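PDB 3LX2: DNA polymerase sliding clamp 2, which probably acts as a ring-shaped sliding clamp that encircles DNA and tethers the polymerase and other DNA-processing proteins during high-speed replication. Local coordinates for residues V178-M181 / E182-G185; I69-L73 / K74-K78. All coordinates share one frame; numbering follows the deposited sequence.

Contact 1. Residues V178-M181 / E182-G185; sequences VLTM and EDPG
Asp183 OD2 accepts the backbone N-H of Thr180 at 2.7 Å, the shortest hydrogen bond between residues 178-181 and 182-185. The bond is nearly straight, with 167° at the hydrogen, and the donor lies close to the line of the CG-OD2 bond. It braces a type I beta turn running from Thr180 to Asp183, in which Asp183 N returns to Thr180 O at 2.9 Å. That donor stands above the carbonyl plane, 48° out of it, and so does not meet a lone pair. Asp183 is therefore tied to Thr180 twice, through its backbone N-H and through its carboxylate, which reaches back across the turn because CG sits beside its own backbone N and anti to its carbonyl carbon.

The hydroxyl of Thr180 adds an ST turn: OG1 takes the N-H of Glu182 at 3.2 Å in a more bent bond. A chi1 of 69° sets OG1 between the backbone N and the carbonyl carbon, from where it meets Glu182 N. Here the Thr180 and Glu182 side chains run alongside each other, and Glu182 CB lies 3.4 Å from Thr180 OG1, while the carboxylate of Glu182 leads away.

The loop carrying this turn joins strands 174-179 and 186-191 beside a subunit interface. Val178 pairs antiparallel with a strand of the second subunit, so that the sheet continues across that interface, and Asp183 and Pro184 pack on Asp106 of that subunit. Within the same chain, Leu179 and Met181 both touch Leu186. Leu179 crosses Asp183 at a slant, its CA 3.2 Å from Asp183 OD2. Its methyl CD1 reaches the backbone carbon C of Gly185 at 4.1 Å.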
ATOM      1  N   VAL A 178       1.199  11.147 -28.328  1.00 54.14           N
ATOM      2  CA  VAL A 178       0.402  11.291 -29.560  1.00 54.79           C
ATOM      3  C   VAL A 178      -0.351  10.042 -30.044  1.00 55.10           C
ATOM      4  O   VAL A 178       0.247   8.983 -30.264  1.00 56.29           O
ATOM      5  CB  VAL A 178       1.220  11.969 -30.677  1.00 54.87           C
ATOM      6  CG1 VAL A 178       2.589  11.324 -30.819  1.00 57.00           C
ATOM      7  CG2 VAL A 178       0.470  11.955 -31.997  1.00 55.62           C
ATOM      8  N   LEU A 179      -1.668  10.197 -30.218  1.00 55.20           N
ATOM      9  CA  LEU A 179      -2.590   9.121 -30.620  1.00 54.57           C
ATOM     10  C   LEU A 179      -3.155   9.286 -32.007  1.00 54.63           C
ATOM     11  O   LEU A 179      -3.663  10.351 -32.370  1.00 54.13           O
ATOM     12  CB  LEU A 179      -3.798   9.087 -29.703  1.00 54.59           C
ATOM     13  CG  LEU A 179      -3.626   8.837 -28.227  1.00 54.69           C
ATOM     14  CD1 LEU A 179      -4.984   8.456 -27.680  1.00 53.23           C
ATOM     15  CD2 LEU A 179      -2.581   7.721 -27.997  1.00 57.08           C
ATOM     16  N   THR A 180      -3.089   8.207 -32.776  1.00 55.28           N
ATOM     17  CA  THR A 180      -3.757   8.146 -34.098  1.00 56.23           C
ATOM     18  C   THR A 180      -4.776   6.983 -34.088  1.00 57.26           C
ATOM     19  O   THR A 180      -4.845   6.180 -33.116  1.00 56.39           O
ATOM     20  CB  THR A 180      -2.751   7.950 -35.296  1.00 55.18           C
ATOM     21  OG1 THR A 180      -2.166   6.630 -35.249  1.00 55.21           O
ATOM     22  CG2 THR A 180      -1.643   8.995 -35.283  1.00 53.94           C
ATOM     23  N   MET A 181      -5.523   6.868 -35.186  1.00 58.69           N
ATOM     24  CA  MET A 181      -6.398   5.708 -35.364  1.00 60.00           C
ATOM     25  C   MET A 181      -5.689   4.342 -35.248  1.00 59.92           C
ATOM     26  O   MET A 181      -6.328   3.333 -34.960  1.00 60.33           O
ATOM     27  CB  MET A 181      -7.297   5.839 -36.608  1.00 59.65           C
ATOM     28  CG  MET A 181      -8.561   6.702 -36.355  1.00 61.19           C
ATOM     29  SD  MET A 181      -9.439   6.392 -34.780  1.00 64.23           S
ATOM     30  CE  MET A 181      -9.991   4.705 -34.921  1.00 65.22           C
ATOM     31  N   GLU A 182      -4.364   4.336 -35.384  1.00 59.80           N
ATOM     32  CA  GLU A 182      -3.565   3.115 -35.161  1.00 60.28           C
ATOM     33  C   GLU A 182      -3.483   2.620 -33.698  1.00 59.24           C
ATOM     34  O   GLU A 182      -3.254   1.416 -33.466  1.00 59.98           O
ATOM     35  CB  GLU A 182      -2.157   3.258 -35.779  1.00 61.03           C
ATOM     36  CG  GLU A 182      -1.749   2.050 -36.685  1.00 65.99           C
ATOM     37  CD  GLU A 182      -0.913   2.431 -37.932  1.00 71.01           C
ATOM     38  OE1 GLU A 182      -0.874   3.622 -38.319  1.00 73.72           O
ATOM     39  OE2 GLU A 182      -0.293   1.525 -38.536  1.00 73.66           O
ATOM     40  N   ASP A 183      -3.673   3.520 -32.720  1.00 56.96           N
ATOM     41  CA  ASP A 183      -3.563   3.141 -31.306  1.00 54.78           C
ATOM     42  C   ASP A 183      -4.903   2.619 -30.712  1.00 52.74           C
ATOM     43  O   ASP A 183      -5.963   3.125 -31.049  1.00 51.68           O
ATOM     44  CB  ASP A 183      -2.999   4.316 -30.463  1.00 54.91           C
ATOM     45  CG  ASP A 183      -1.748   4.946 -31.079  1.00 55.12           C
ATOM     46  OD1 ASP A 183      -0.686   4.268 -31.097  1.00 55.49           O
ATOM     47  OD2 ASP A 183      -1.843   6.114 -31.539  1.00 53.06           O
ATOM     48  N   PRO A 184      -4.837   1.623 -29.815  1.00 51.28           N
ATOM     49  CA  PRO A 184      -6.056   1.117 -29.120  1.00 51.79           C
ATOM     50  C   PRO A 184      -6.813   2.230 -28.337  1.00 52.38           C
ATOM     51  O   PRO A 184      -8.035   2.390 -28.462  1.00 52.18           O
ATOM     52  CB  PRO A 184      -5.522   0.043 -28.150  1.00 50.62           C
ATOM     53  CG  PRO A 184      -4.026  -0.112 -28.461  1.00 49.77           C
ATOM     54  CD  PRO A 184      -3.592   0.929 -29.415  1.00 50.32           C
ATOM     55  N   GLY A 185      -6.061   3.016 -27.567  1.00 53.34           N
ATOM     56  CA  GLY A 185      -6.605   4.132 -26.779  1.00 53.30           C
ATOM     57  C   GLY A 185      -7.455   5.150 -27.528  1.00 53.47           C
ATOM     58  O   GLY A 185      -8.227   5.883 -26.901  1.00 53.76           O
TER

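Contact 2. Residues I69-L73 / K74-K78; sequences IAFDL and KRFLK
Phe71 overlaps Phe76 in an edge-to-face pair, presenting the edge of its ring to the face of the Phe76 ring. The centroids are 5.1 Å apart and the planes stand at 77°. Phe71 CE1 makes the closest approach, 3.5 Å from Phe76 CD2, and the CG and CE2 atoms of Phe76 follow at slightly greater distance. Phe76 sends its ring back to this meeting with CG anti to the backbone N (chi1 -173°). The two rings are buried: Phe71 also stacks edge-to-face with Phe29, and Phe76 packs on Ile17 of helix 10-21 and Leu113 of strand 108-114.

The pair spans a strand-to-helix junction of the DNA-clamp fold, whose helices line the central hole of the ring. The strand segment 69-72 and the helix segment 74-78 run at 77° to each other, and Asp72 occupies the N-cap position at the corner. Its carbonyl starts the helical bonding, since Phe76 N reaches Asp72 O at 3.2 Å while Arg75 N adds a weak bond to the same oxygen. One residue on, Leu77 N meets Leu73 O at 2.8 Å.

The Asp72 side chain crosses that of Arg75 at about a right angle, the two CB atoms being 4.0 Å apart, without their charged groups meeting: Asp72 OD2 is 5.9 Å from Arg75 NE. The guanidinium is instead claimed from outside, Arg75 NH2 forming a salt bridge to Asp172 of the third subunit and a weak hydrogen bond to Asn171 of that subunit.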
ATOM      1  N   ILE A  69     -32.002  17.305  -2.334  1.00 53.54           N
ATOM      2  CA  ILE A  69     -31.296  17.123  -1.069  1.00 51.92           C
ATOM      3  C   ILE A  69     -29.851  17.553  -1.209  1.00 51.83           C
ATOM      4  O   ILE A  69     -29.277  17.533  -2.313  1.00 53.26           O
ATOM      5  CB  ILE A  69     -31.317  15.673  -0.570  1.00 51.47           C
ATOM      6  CG1 ILE A  69     -30.987  14.715  -1.711  1.00 51.61           C
ATOM      7  CG2 ILE A  69     -32.664  15.347   0.092  1.00 51.29           C
ATOM      8  CD1 ILE A  69     -30.851  13.278  -1.275  1.00 52.92           C
ATOM      9  N   ALA A  70     -29.244  17.917  -0.094  1.00 50.47           N
ATOM     10  CA  ALA A  70     -27.908  18.435  -0.100  1.00 50.71           C
ATOM     11  C   ALA A  70     -27.182  17.904   1.127  1.00 50.44           C
ATOM     12  O   ALA A  70     -27.762  17.788   2.203  1.00 50.53           O
ATOM     13  CB  ALA A  70     -27.939  19.991  -0.094  1.00 50.95           C
ATOM     14  N   PHE A  71     -25.912  17.565   0.971  1.00 50.16           N
ATOM     15  CA  PHE A  71     -25.201  16.972   2.096  1.00 50.70           C
ATOM     16  C   PHE A  71     -23.702  17.082   1.922  1.00 49.78           C
ATOM     17  O   PHE A  71     -23.207  17.399   0.849  1.00 49.53           O
ATOM     18  CB  PHE A  71     -25.627  15.509   2.288  1.00 50.74           C
ATOM     19  CG  PHE A  71     -25.709  14.767   1.005  1.00 52.33           C
ATOM     20  CD1 PHE A  71     -24.592  14.135   0.494  1.00 53.59           C
ATOM     21  CD2 PHE A  71     -26.885  14.759   0.273  1.00 51.33           C
ATOM     22  CE1 PHE A  71     -24.654  13.489  -0.726  1.00 55.10           C
ATOM     23  CE2 PHE A  71     -26.959  14.115  -0.933  1.00 53.17           C
ATOM     24  CZ  PHE A  71     -25.839  13.463  -1.430  1.00 55.54           C
ATOM     25  N   ASP A  72     -22.977  16.798   2.989  1.00 49.60           N
ATOM     26  CA  ASP A  72     -21.558  16.989   2.940  1.00 49.88           C
ATOM     27  C   ASP A  72     -20.873  15.841   2.153  1.00 49.45           C
ATOM     28  O   ASP A  72     -21.037  14.662   2.484  1.00 47.02           O
ATOM     29  CB  ASP A  72     -21.014  17.165   4.333  1.00 49.63           C
ATOM     30  CG  ASP A  72     -19.654  17.677   4.307  1.00 53.21           C
ATOM     31  OD1 ASP A  72     -19.418  18.752   3.727  1.00 58.35           O
ATOM     32  OD2 ASP A  72     -18.788  17.001   4.847  1.00 60.41           O
ATOM     33  N   LEU A  73     -20.135  16.205   1.093  1.00 48.88           N
ATOM     34  CA  LEU A  73     -19.639  15.201   0.177  1.00 48.94           C
ATOM     35  C   LEU A  73     -18.631  14.298   0.904  1.00 49.36           C
ATOM     36  O   LEU A  73     -18.689  13.069   0.832  1.00 49.54           O
ATOM     37  CB  LEU A  73     -19.086  15.822  -1.111  1.00 48.37           C
ATOM     38  CG  LEU A  73     -19.978  15.976  -2.357  1.00 50.16           C
ATOM     39  CD1 LEU A  73     -19.465  17.009  -3.407  1.00 49.76           C
ATOM     40  CD2 LEU A  73     -20.224  14.649  -3.065  1.00 48.85           C
ATOM     41  N   LYS A  74     -17.746  14.913   1.668  1.00 48.77           N
ATOM     42  CA  LYS A  74     -16.750  14.166   2.364  1.00 47.99           C
ATOM     43  C   LYS A  74     -17.365  13.286   3.430  1.00 47.75           C
ATOM     44  O   LYS A  74     -16.769  12.303   3.779  1.00 48.58           O
ATOM     45  CB  LYS A  74     -15.698  15.107   2.971  1.00 47.48           C
ATOM     46  CG  LYS A  74     -14.649  14.386   3.790  1.00 50.35           C
ATOM     47  CD  LYS A  74     -13.664  15.313   4.553  1.00 54.29           C
ATOM     48  CE  LYS A  74     -12.692  16.034   3.622  1.00 55.94           C
ATOM     49  NZ  LYS A  74     -13.232  17.351   3.208  1.00 54.87           N
ATOM     50  N   ARG A  75     -18.519  13.635   3.997  1.00 47.61           N
ATOM     51  CA  ARG A  75     -19.109  12.773   5.044  1.00 46.72           C
ATOM     52  C   ARG A  75     -19.647  11.477   4.411  1.00 45.02           C
ATOM     53  O   ARG A  75     -19.454  10.362   4.923  1.00 45.20           O
ATOM     54  CB  ARG A  75     -20.260  13.485   5.733  1.00 47.90           C
ATOM     55  CG  ARG A  75     -20.008  13.951   7.146  1.00 50.41           C
ATOM     56  CD  ARG A  75     -21.366  14.395   7.710  1.00 55.45           C
ATOM     57  NE  ARG A  75     -21.517  13.893   9.069  1.00 58.24           N
ATOM     58  CZ  ARG A  75     -21.854  14.615  10.133  1.00 56.11           C
ATOM     59  NH1 ARG A  75     -22.135  15.912  10.026  1.00 56.63           N
ATOM     60  NH2 ARG A  75     -21.945  14.005  11.309  1.00 55.78           N
ATOM     61  N   PHE A  76     -20.316  11.667   3.291  1.00 41.71           N
ATOM     62  CA  PHE A  76     -20.960  10.642   2.541  1.00 40.40           C
ATOM     63  C   PHE A  76     -19.924   9.738   1.955  1.00 39.73           C
ATOM     64  O   PHE A  76     -20.115   8.544   1.887  1.00 39.42           O
ATOM     65  CB  PHE A  76     -21.705  11.309   1.396  1.00 39.59           C
ATOM     66  CG  PHE A  76     -22.580  10.391   0.610  1.00 37.44           C
ATOM     67  CD1 PHE A  76     -23.262   9.352   1.233  1.00 34.69           C
ATOM     68  CD2 PHE A  76     -22.751  10.595  -0.751  1.00 34.37           C
ATOM     69  CE1 PHE A  76     -24.109   8.512   0.505  1.00 33.97           C
ATOM     70  CE2 PHE A  76     -23.577   9.739  -1.494  1.00 35.87           C
ATOM     71  CZ  PHE A  76     -24.262   8.692  -0.854  1.00 33.21           C
ATOM     72  N   LEU A  77     -18.817  10.318   1.535  1.00 39.60           N
ATOM     73  CA  LEU A  77     -17.766   9.551   0.886  1.00 40.25           C
ATOM     74  C   LEU A  77     -17.142   8.577   1.863  1.00 40.40           C
ATOM     75  O   LEU A  77     -16.880   7.419   1.501  1.00 40.70           O
ATOM     76  CB  LEU A  77     -16.680  10.440   0.268  1.00 39.41           C
ATOM     77  CG  LEU A  77     -15.484   9.676  -0.344  1.00 38.43           C
ATOM     78  CD1 LEU A  77     -15.938   8.742  -1.456  1.00 32.67           C
ATOM     79  CD2 LEU A  77     -14.448  10.693  -0.849  1.00 40.94           C
ATOM     80  N   LYS A  78     -16.938   9.021   3.097  1.00 41.27           N
ATOM     81  CA  LYS A  78     -16.418   8.086   4.130  1.00 42.28           C
ATOM     82  C   LYS A  78     -17.300   6.854   4.371  1.00 40.84           C
ATOM     83  O   LYS A  78     -16.772   5.755   4.532  1.00 41.73           O
ATOM     84  CB  LYS A  78     -16.099   8.789   5.461  1.00 42.26           C
ATOM     85  CG  LYS A  78     -14.979   9.789   5.294  1.00 44.45           C
ATOM     86  CD  LYS A  78     -14.746  10.594   6.586  1.00 49.40           C
ATOM     87  CE  LYS A  78     -13.336  11.206   6.575  1.00 53.72           C
ATOM     88  NZ  LYS A  78     -12.879  11.579   7.979  1.00 60.43           N
TER

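The two contacts lie on opposite sides of the chain's centre, their own centres about 39 Å apart and their nearest atoms about 27 Å apart, and they belong to different halves of the clamp subunit, 69-78 in the N-terminal domain and 178-185 in the C-terminal domain. Neither shares a strand or helix with the other. Contact 1 is a polar loop at the periphery, shaped chiefly by backbone N-H groups bonded to a carboxylate and a hydroxyl; contact 2 combines a buried aromatic pair with backbone helix bonds. Both are only partly buried, and each reaches a different neighbouring subunit: contact 1 by strand pairing and packing, contact 2 through the guanidinium of Arg75.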